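Local coordinates for protein NADPH-flavin oxidoreductase (Helicobacter pylori, PDB 2H0U) that probably passes electrons from NAD(P)H through bound FMN to a second substrate, as a homodimeric oxidoreductase of the nitroreductase family, at residues R23-Q27 / K28-A32; L33-V36 / G37-P41; T205-T209 / E210-E214. One frame throughout, in Å; residues are numbered along the deposited sequence.

Contact 1 of 3, residues R23-Q27 / K28-A32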
loop_
_atom_site.group_PDB
_atom_site.type_symbol
_atom_site.label_atom_id
_atom_site.label_comp_id
_atom_site.label_asym_id
_atom_site.label_seq_id
_atom_site.Cartn_x
_atom_site.Cartn_y
_atom_site.Cartn_z
ATOM N N ARG A 23 19.921 3.624 -20.288
ATOM C CA ARG A 23 20.434 3.836 -18.949
ATOM C C ARG A 23 19.799 2.784 -18.064
ATOM O O ARG A 23 18.582 2.725 -17.979
ATOM C CB ARG A 23 20.028 5.216 -18.470
ATOM C CG ARG A 23 20.946 5.771 -17.453
ATOM C CD ARG A 23 20.479 7.159 -17.089
ATOM N NE ARG A 23 20.900 7.442 -15.735
ATOM C CZ ARG A 23 20.498 8.487 -15.030
ATOM N NH1 ARG A 23 19.667 9.368 -15.558
ATOM N NH2 ARG A 23 20.942 8.641 -13.798
ATOM N N ARG A 24 20.594 1.934 -17.429
ATOM C CA ARG A 24 19.992 0.935 -16.551
ATOM C C ARG A 24 20.336 1.173 -15.084
ATOM O O ARG A 24 21.315 1.851 -14.745
ATOM C CB ARG A 24 20.302 -0.497 -16.995
ATOM C CG ARG A 24 19.161 -1.465 -16.603
ATOM C CD ARG A 24 19.092 -2.721 -17.512
ATOM N NE ARG A 24 19.808 -3.836 -16.905
ATOM C CZ ARG A 24 19.249 -4.720 -16.088
ATOM N NH1 ARG A 24 17.954 -4.627 -15.804
ATOM N NH2 ARG A 24 19.980 -5.706 -15.573
ATOM N N ILE A 25 19.488 0.649 -14.219
ATOM C CA ILE A 25 19.716 0.755 -12.786
ATOM C C ILE A 25 20.915 -0.148 -12.510
ATOM O O ILE A 25 20.970 -1.270 -13.008
ATOM C CB ILE A 25 18.476 0.275 -12.019
ATOM C CG1 ILE A 25 17.288 1.158 -12.409
ATOM C CG2 ILE A 25 18.739 0.333 -10.532
ATOM C CD1 ILE A 25 15.883 0.591 -11.935
ATOM N N SER A 26 21.875 0.345 -11.732
ATOM C CA SER A 26 23.078 -0.422 -11.431
ATOM C C SER A 26 22.747 -1.631 -10.556
ATOM O O SER A 26 21.736 -1.643 -9.810
ATOM C CB SER A 26 24.094 0.471 -10.702
ATOM O OG SER A 26 23.680 0.652 -9.357
ATOM N N GLN A 27 23.601 -2.649 -10.622
ATOM C CA GLN A 27 23.390 -3.836 -9.812
ATOM C C GLN A 27 23.211 -3.496 -8.339
ATOM O O GLN A 27 22.309 -3.997 -7.682
ATOM C CB GLN A 27 24.565 -4.811 -9.961
ATOM C CG GLN A 27 24.146 -6.224 -9.633
ATOM C CD GLN A 27 23.065 -6.724 -10.601
ATOM O OE1 GLN A 27 23.111 -6.458 -11.821
ATOM N NE2 GLN A 27 22.078 -7.444 -10.057
ATOM N N LYS A 28 24.064 -2.617 -7.830
ATOM C CA LYS A 28 23.995 -2.291 -6.415
ATOM C C LYS A 28 22.739 -1.489 -6.035
ATOM O O LYS A 28 22.137 -1.771 -4.991
ATOM C CB LYS A 28 25.277 -1.594 -5.973
ATOM C CG LYS A 28 26.340 -2.630 -5.583
ATOM C CD LYS A 28 27.719 -2.067 -5.815
ATOM C CE LYS A 28 28.283 -1.378 -4.596
ATOM N NZ LYS A 28 29.796 -1.328 -4.691
ATOM N N ASP A 29 22.339 -0.531 -6.883
ATOM C CA ASP A 29 21.096 0.221 -6.629
ATOM C C ASP A 29 19.901 -0.749 -6.652
ATOM O O ASP A 29 18.985 -0.633 -5.826
ATOM C CB ASP A 29 20.871 1.368 -7.616
ATOM C CG ASP A 29 21.743 2.600 -7.319
ATOM O OD1 ASP A 29 22.407 2.651 -6.255
ATOM O OD2 ASP A 29 21.741 3.516 -8.166
ATOM N N TRP A 30 19.883 -1.683 -7.606
ATOM C CA TRP A 30 18.742 -2.612 -7.678
ATOM C C TRP A 30 18.677 -3.493 -6.424
ATOM O O TRP A 30 17.598 -3.724 -5.875
ATOM C CB TRP A 30 18.695 -3.416 -8.993
ATOM C CG TRP A 30 17.455 -4.270 -8.990
ATOM C CD1 TRP A 30 17.371 -5.643 -8.828
ATOM C CD2 TRP A 30 16.120 -3.785 -9.054
ATOM N NE1 TRP A 30 16.024 -6.033 -8.819
ATOM C CE2 TRP A 30 15.249 -4.910 -8.937
ATOM C CE3 TRP A 30 15.558 -2.487 -9.192
ATOM C CZ2 TRP A 30 13.849 -4.785 -8.955
ATOM C CZ3 TRP A 30 14.155 -2.372 -9.212
ATOM C CH2 TRP A 30 13.322 -3.506 -9.074
ATOM N N GLU A 31 19.827 -3.958 -5.934
ATOM C CA GLU A 31 19.861 -4.826 -4.761
ATOM C C GLU A 31 19.348 -4.030 -3.570
ATOM O O GLU A 31 18.667 -4.570 -2.708
ATOM C CB GLU A 31 21.313 -5.292 -4.505
ATOM C CG GLU A 31 21.740 -6.402 -5.477
ATOM C CD GLU A 31 23.239 -6.680 -5.470
ATOM O OE1 GLU A 31 24.031 -5.878 -4.878
ATOM O OE2 GLU A 31 23.632 -7.695 -6.099
ATOM N N ALA A 32 19.660 -2.739 -3.516
ATOM C CA ALA A 32 19.130 -1.914 -2.395
ATOM C C ALA A 32 17.616 -1.789 -2.458
ATOM O O ALA A 32 16.943 -1.873 -1.423
ATOM C CB ALA A 32 19.750 -0.527 -2.372
HETATM O O HOH W 1 21.507 3.111 -10.861
#
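Ser26 and Asp29 meet where the loop 23-26 turns into helix 27-38: Trp30 N donates to Ser26 O (2.9 Å) and Glu31 N to Gln27 O (3.0 Å), the opening i to i+4 bonds of the helix. Ser26 is the N-cap. Its OG, placed between its own N and carbonyl carbon (chi1 75°), turns toward the first helical N-H groups and accepts from Asp29 N at 3.1 Å, with an N-H...O angle of 162°. The return link from Asp29 runs through a water, which accepts from Ser26 N and donates to Asp29 OD2 at 2.7 Å. The other carboxylate oxygen, OD1, is taken by Arg3 of the second subunit in a salt bridge, so Asp29 serves the helix start and the dimer interface together. On the buried side, the CG2 branch of Ile25 reaches over the first turn to Asp29 CB at 3.8 Å and Trp30 CB at 4.1 Å, while its CD1 comes to 4.1 Å from Trp30 CE3. The indole itself, turned away from the loop by a chi1 of -177°, stacks on His79, meets Phe194 edge-to-face and gives NE1 to Tyr213 OH of the second subunit. This is a serine N-cap whose return link, direct in a capping box, is water-bridged; beside it Ile25 and Trp30, five residues apart, make the hydrophobic staple of a helix N-terminus.

Contact 2 of 3, residues L33-V36 / G37-P41. With FMN (flavin mononucleotide), chain B.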
loop_
_atom_site.group_PDB
_atom_site.type_symbol
_atom_site.label_atom_id
_atom_site.label_comp_id
_atom_site.label_asym_id
_atom_site.label_seq_id
_atom_site.Cartn_x
_atom_site.Cartn_y
_atom_site.Cartn_z
ATOM N N LEU A 33 17.072 -1.628 -3.657
ATOM C CA LEU A 33 15.612 -1.505 -3.790
ATOM C C LEU A 33 14.918 -2.808 -3.412
ATOM O O LEU A 33 13.878 -2.793 -2.769
ATOM C CB LEU A 33 15.226 -1.028 -5.219
ATOM C CG LEU A 33 15.594 0.411 -5.588
ATOM C CD1 LEU A 33 15.240 0.702 -7.027
ATOM C CD2 LEU A 33 14.938 1.459 -4.639
ATOM N N VAL A 34 15.512 -3.941 -3.756
ATOM C CA VAL A 34 14.913 -5.241 -3.388
ATOM C C VAL A 34 14.933 -5.362 -1.856
ATOM O O VAL A 34 13.958 -5.815 -1.244
ATOM C CB VAL A 34 15.708 -6.440 -3.987
ATOM C CG1 VAL A 34 15.158 -7.771 -3.397
ATOM C CG2 VAL A 34 15.577 -6.444 -5.478
ATOM N N GLU A 35 16.037 -4.921 -1.266
ATOM C CA GLU A 35 16.133 -4.849 0.195
ATOM C C GLU A 35 15.046 -3.978 0.837
ATOM O O GLU A 35 14.464 -4.354 1.862
ATOM C CB GLU A 35 17.555 -4.438 0.622
ATOM C CG GLU A 35 17.772 -4.371 2.145
ATOM C CD GLU A 35 17.761 -5.739 2.845
ATOM O OE1 GLU A 35 17.704 -6.819 2.192
ATOM O OE2 GLU A 35 17.893 -5.733 4.075
ATOM N N VAL A 36 14.779 -2.808 0.255
ATOM C CA VAL A 36 13.642 -1.979 0.685
ATOM C C VAL A 36 12.341 -2.808 0.720
ATOM O O VAL A 36 11.599 -2.775 1.712
ATOM C CB VAL A 36 13.497 -0.706 -0.210
ATOM C CG1 VAL A 36 12.207 0.078 0.106
ATOM C CG2 VAL A 36 14.721 0.215 -0.013
ATOM N N GLY A 37 12.110 -3.594 -0.334
ATOM C CA GLY A 37 10.919 -4.457 -0.461
ATOM C C GLY A 37 10.947 -5.540 0.603
ATOM O O GLY A 37 9.934 -5.792 1.242
ATOM N N ARG A 38 12.112 -6.154 0.811
ATOM C CA ARG A 38 12.275 -7.167 1.901
ATOM C C ARG A 38 11.911 -6.624 3.301
ATOM O O ARG A 38 11.244 -7.288 4.089
ATOM C CB ARG A 38 13.707 -7.711 1.936
ATOM C CG ARG A 38 13.842 -8.966 2.803
ATOM C CD ARG A 38 15.265 -9.566 2.743
ATOM N NE ARG A 38 16.196 -8.773 3.557
ATOM C CZ ARG A 38 16.429 -8.961 4.859
ATOM N NH1 ARG A 38 15.820 -9.952 5.521
ATOM N NH2 ARG A 38 17.295 -8.148 5.495
ATOM N N LEU A 39 12.286 -5.385 3.553
ATOM C CA LEU A 39 12.127 -4.777 4.878
ATOM C C LEU A 39 10.779 -4.121 5.100
ATOM O O LEU A 39 10.528 -3.596 6.198
ATOM C CB LEU A 39 13.237 -3.740 5.101
ATOM C CG LEU A 39 14.635 -4.378 5.090
ATOM C CD1 LEU A 39 15.624 -3.254 5.140
ATOM C CD2 LEU A 39 14.838 -5.316 6.320
ATOM N N ALA A 40 9.891 -4.143 4.102
ATOM C CA ALA A 40 8.569 -3.547 4.305
ATOM C C ALA A 40 7.787 -4.172 5.455
ATOM O O ALA A 40 7.907 -5.386 5.713
ATOM C CB ALA A 40 7.728 -3.623 3.007
ATOM N N PRO A 41 6.960 -3.355 6.153
ATOM C CA PRO A 41 6.080 -3.907 7.227
ATOM C C PRO A 41 4.864 -4.568 6.647
ATOM O O PRO A 41 4.468 -4.275 5.491
ATOM C CB PRO A 41 5.645 -2.669 8.014
ATOM C CG PRO A 41 5.694 -1.495 6.933
ATOM C CD PRO A 41 6.833 -1.887 5.983
HETATM N N1 FMN B . 0.863 -3.341 15.179
HETATM C C2 FMN B . 0.028 -3.276 16.285
HETATM O O2 FMN B . 0.523 -3.332 17.403
HETATM N N3 FMN B . -1.334 -3.197 16.149
HETATM C C4 FMN B . -1.895 -3.198 14.898
HETATM O O4 FMN B . -3.098 -2.979 14.775
HETATM C C4A FMN B . -1.049 -3.302 13.771
HETATM N N5 FMN B . -1.591 -3.309 12.509
HETATM C C5A FMN B . -0.781 -3.306 11.386
HETATM C C6 FMN B . -1.411 -3.280 10.124
HETATM C C7 FMN B . -0.587 -3.287 8.987
HETATM C C7M FMN B . -1.210 -2.881 7.682
HETATM C C8 FMN B . 0.815 -3.365 9.085
HETATM C C8M FMN B . 1.678 -3.073 7.850
HETATM C C9 FMN B . 1.409 -3.393 10.338
HETATM C C9A FMN B . 0.606 -3.384 11.498
HETATM N N10 FMN B . 1.183 -3.437 12.775
HETATM C C10 FMN B . 0.338 -3.357 13.910
HETATM C "C1'" FMN B . 2.665 -3.527 12.988
HETATM C "C2'" FMN B . 3.256 -4.851 12.484
HETATM O "O2'" FMN B . 3.220 -5.781 13.540
HETATM C "C3'" FMN B . 4.701 -4.561 12.060
HETATM O "O3'" FMN B . 4.713 -3.650 10.978
HETATM C "C4'" FMN B . 5.497 -5.772 11.584
HETATM O "O4'" FMN B . 5.661 -6.646 12.688
HETATM C "C5'" FMN B . 6.877 -5.436 10.984
HETATM O "O5'" FMN B . 7.630 -4.767 12.011
HETATM P P FMN B . 8.208 -3.297 11.740
HETATM O O1P FMN B . 7.037 -2.463 11.291
HETATM O O2P FMN B . 8.766 -2.809 13.075
HETATM O O3P FMN B . 9.285 -3.341 10.688
#
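The last turns of helix 27-38 end here, with Glu35 and Arg38 joined by an i to i+3 salt bridge on the flank that faces the second subunit. Arg38 presents NE and NH2, the two nitrogens of one side of its guanidinium, to the carboxylate: NE gives OE1 a nearly straight bond of 2.8 Å (N-H...O angle 174°), and NH2 gives OE2 one of 2.9 Å. The two flat groups are not coplanar, their planes lying 38° apart. OE2 is met on its syn side, close to the carboxylate plane, and OE1 from above it. Glu35 gets there by bending at chi2 (70°), which lays its chain alongside that of Arg38, both pointing the same way. The pairing fixes the rotation of the guanidinium, and NH1 reaches Trp207 O of the second subunit. In the backbone, Gly37 N to Leu33 O and Arg38 N to Val34 O (2.8 Å) carry the regular alpha-helical pattern; Leu39 N keeps the bond to Glu35 O at 2.9 Å and adds a weak one to Val36 O. The Leu39 side chain folds back over the Glu35 carbonyl, CG 3.2 Å from Glu35 O and CD1 3.5 Å from Glu35 OE2. Val36, on another flank, packs against Asn148 and Ala152 of helix 131-155. Farther on, Pro41 CB comes to 3.3 Å from O3' of an FMN whose phosphate is bound by Arg206 of the second subunit.

Contact 3 of 3, residues T205-T209 / E210-E214. With FMN (flavin mononucleotide), chain C.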
loop_
_atom_site.group_PDB
_atom_site.type_symbol
_atom_site.label_atom_id
_atom_site.label_comp_id
_atom_site.label_asym_id
_atom_site.label_seq_id
_atom_site.Cartn_x
_atom_site.Cartn_y
_atom_site.Cartn_z
ATOM N N THR A 205 -1.870 16.309 -10.371
ATOM C CA THR A 205 -3.237 16.791 -10.233
ATOM C C THR A 205 -3.893 15.959 -9.156
ATOM O O THR A 205 -3.947 14.726 -9.262
ATOM C CB THR A 205 -4.074 16.690 -11.540
ATOM O OG1 THR A 205 -3.926 15.379 -12.119
ATOM C CG2 THR A 205 -3.622 17.782 -12.555
ATOM N N ARG A 206 -4.374 16.627 -8.129
ATOM C CA ARG A 206 -5.002 15.944 -6.976
ATOM C C ARG A 206 -6.169 16.766 -6.471
ATOM O O ARG A 206 -6.207 17.985 -6.697
ATOM C CB ARG A 206 -3.982 15.787 -5.815
ATOM C CG ARG A 206 -2.823 14.782 -6.043
ATOM C CD ARG A 206 -3.323 13.344 -6.265
ATOM N NE ARG A 206 -2.190 12.409 -6.339
ATOM C CZ ARG A 206 -1.459 12.194 -7.427
ATOM N NH1 ARG A 206 -1.758 12.777 -8.578
ATOM N NH2 ARG A 206 -0.432 11.366 -7.365
ATOM N N TRP A 207 -7.092 16.141 -5.736
ATOM C CA TRP A 207 -8.053 16.914 -4.950
ATOM C C TRP A 207 -7.321 17.877 -4.013
ATOM O O TRP A 207 -6.232 17.568 -3.543
ATOM C CB TRP A 207 -8.939 16.033 -4.078
ATOM C CG TRP A 207 -9.965 15.218 -4.816
ATOM C CD1 TRP A 207 -10.012 13.849 -4.885
ATOM C CD2 TRP A 207 -11.099 15.695 -5.546
ATOM N NE1 TRP A 207 -11.100 13.440 -5.629
ATOM C CE2 TRP A 207 -11.787 14.554 -6.047
ATOM C CE3 TRP A 207 -11.624 16.972 -5.822
ATOM C CZ2 TRP A 207 -12.938 14.661 -6.827
ATOM C CZ3 TRP A 207 -12.785 17.061 -6.583
ATOM C CH2 TRP A 207 -13.430 15.918 -7.068
ATOM N N LYS A 208 -7.939 19.018 -3.733
ATOM C CA LYS A 208 -7.434 19.949 -2.688
ATOM C C LYS A 208 -7.586 19.317 -1.306
ATOM O O LYS A 208 -8.441 18.427 -1.078
ATOM C CB LYS A 208 -8.174 21.307 -2.714
ATOM C CG LYS A 208 -7.964 22.065 -3.982
ATOM C CD LYS A 208 -8.496 23.517 -3.914
ATOM C CE LYS A 208 -7.377 24.595 -3.658
ATOM N NZ LYS A 208 -6.203 24.498 -4.617
ATOM N N THR A 209 -6.735 19.776 -0.387
ATOM C CA THR A 209 -6.653 19.210 0.974
ATOM C C THR A 209 -8.016 18.962 1.636
ATOM O O THR A 209 -8.231 17.874 2.145
ATOM C CB THR A 209 -5.783 20.067 1.883
ATOM O OG1 THR A 209 -4.518 20.261 1.253
ATOM C CG2 THR A 209 -5.545 19.357 3.237
ATOM N N GLU A 210 -8.893 19.975 1.625
ATOM C CA GLU A 210 -10.212 19.957 2.313
ATOM C C GLU A 210 -11.102 18.853 1.802
ATOM O O GLU A 210 -11.975 18.345 2.519
ATOM C CB GLU A 210 -10.977 21.263 2.086
ATOM C CG GLU A 210 -10.173 22.469 2.445
ATOM C CD GLU A 210 -9.552 23.121 1.214
ATOM O OE1 GLU A 210 -8.430 22.693 0.798
ATOM O OE2 GLU A 210 -10.209 24.091 0.694
ATOM N N VAL A 211 -10.857 18.434 0.578
ATOM C CA VAL A 211 -11.659 17.360 0.004
ATOM C C VAL A 211 -11.240 15.937 0.521
ATOM O O VAL A 211 -12.099 15.075 0.744
ATOM C CB VAL A 211 -11.642 17.436 -1.540
ATOM C CG1 VAL A 211 -12.415 16.310 -2.115
ATOM C CG2 VAL A 211 -12.247 18.763 -2.009
ATOM N N ILE A 212 -9.943 15.720 0.732
ATOM C CA ILE A 212 -9.432 14.391 1.062
ATOM C C ILE A 212 -8.900 14.262 2.504
ATOM O O ILE A 212 -8.326 13.241 2.879
ATOM C CB ILE A 212 -8.397 13.891 -0.008
ATOM C CG1 ILE A 212 -7.303 14.955 -0.276
ATOM C CG2 ILE A 212 -9.178 13.511 -1.323
ATOM C CD1 ILE A 212 -6.305 15.162 0.914
ATOM N N TYR A 213 -9.139 15.293 3.314
ATOM C CA TYR A 213 -8.622 15.301 4.682
ATOM C C TYR A 213 -9.513 16.124 5.574
ATOM O O TYR A 213 -9.857 17.267 5.228
ATOM C CB TYR A 213 -7.209 15.863 4.702
ATOM C CG TYR A 213 -6.642 16.033 6.110
ATOM C CD1 TYR A 213 -6.193 14.928 6.857
ATOM C CD2 TYR A 213 -6.510 17.308 6.661
ATOM C CE1 TYR A 213 -5.651 15.113 8.151
ATOM C CE2 TYR A 213 -5.990 17.496 7.915
ATOM C CZ TYR A 213 -5.568 16.402 8.658
ATOM O OH TYR A 213 -5.041 16.632 9.907
ATOM N N GLU A 214 -9.871 15.560 6.722
ATOM C CA GLU A 214 -10.699 16.293 7.669
ATOM C C GLU A 214 -10.320 15.987 9.131
ATOM O O GLU A 214 -9.977 14.853 9.470
ATOM C CB GLU A 214 -12.169 15.964 7.372
ATOM C CG GLU A 214 -13.107 16.242 8.475
ATOM C CD GLU A 214 -14.544 16.068 8.055
ATOM O OE1 GLU A 214 -14.818 15.135 7.272
ATOM O OE2 GLU A 214 -15.375 16.879 8.507
HETATM N N1 FMN C . -0.406 3.670 -15.122
HETATM C C2 FMN C . -0.419 2.995 -16.333
HETATM O O2 FMN C . -0.139 3.609 -17.355
HETATM N N3 FMN C . -0.780 1.675 -16.413
HETATM C C4 FMN C . -1.155 1.001 -15.278
HETATM O O4 FMN C . -1.334 -0.213 -15.328
HETATM C C4A FMN C . -1.179 1.697 -14.050
HETATM N N5 FMN C . -1.555 1.043 -12.902
HETATM C C5A FMN C . -1.489 1.671 -11.669
HETATM C C6 FMN C . -1.861 0.924 -10.532
HETATM C C7 FMN C . -1.802 1.566 -9.285
HETATM C C7M FMN C . -1.823 0.697 -8.060
HETATM C C8 FMN C . -1.434 2.920 -9.163
HETATM C C8M FMN C . -1.099 3.490 -7.778
HETATM C C9 FMN C . -1.076 3.632 -10.297
HETATM C C9A FMN C . -1.123 3.012 -11.562
HETATM N N10 FMN C . -0.790 3.720 -12.726
HETATM C C10 FMN C . -0.787 3.034 -13.966
HETATM C "C1'" FMN C . -0.390 5.166 -12.704
HETATM C "C2'" FMN C . -1.536 6.090 -12.269
HETATM O "O2'" FMN C . -2.248 6.481 -13.419
HETATM C "C3'" FMN C . -0.894 7.303 -11.585
HETATM O "O3'" FMN C . -0.211 6.893 -10.416
HETATM C "C4'" FMN C . -1.866 8.387 -11.131
HETATM O "O4'" FMN C . -2.458 8.953 -12.289
HETATM C "C5'" FMN C . -1.230 9.503 -10.280
HETATM O "O5'" FMN C . -0.206 10.114 -11.084
HETATM P P FMN C . 1.305 10.149 -10.553
HETATM O O1P FMN C . 1.660 8.727 -10.206
HETATM O O2P FMN C . 2.150 10.671 -11.713
HETATM O O3P FMN C . 1.420 11.051 -9.352
#
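This is a local packing of Trp207 against Val211 and Ile212 round the short helix 209-212, in the C-terminal arm that follows the FMN-binding loop and reaches over the second subunit. Val211 CG1 sits over one face of the indole, toward the rim, 4.0 Å from the centroid of the five-membered ring in a CH-pi contact; a chi1 of 178° swings this methyl opposite the backbone N and onto the ring. Ile212 CG2 comes in obliquely, 3.7 Å from Trp207 CD1. The indole NE1 is held by Tyr95 OH of the second subunit. Lys208 is the N-cap, and the turn closes with i to i+3 bonds: Val211 N to Lys208 O at 2.9 Å and Ile212 N to Thr209 O at 3.1 Å, both donors well above the carbonyl planes. At the other end Arg206 turns to the FMN phosphate. NH2 gives O3P of FMN a bond of 2.7 Å, edge-on, while NH1 donates to Thr205 O at 3.0 Å and so steadies the guanidinium. Tyr213 and Glu214 then pair in parallel with a strand of the second subunit, so the sheet continues across the interface, consistent with the intertwined dimers of the nitroreductase family.

Overall arrangement
Contacts 1 and 2 follow each other on helix 27-38, their centres about 14 Å apart, one at its start and the other at its end. Contact 3 is remote within the chain: its centre lies about 35 Å from that of contact 1 and 30 Å from that of contact 2. The dimer brings the partners together. Residues 206-213 of the second subunit pass along this helix and its end, so that contact 3 of one subunit meets contacts 1 and 2 of the other, hydrogen-bonded to both. Each FMN thus lies between subunits, its phosphate bound from contact 3 of one and its ribityl chain touched from contact 2 of the other.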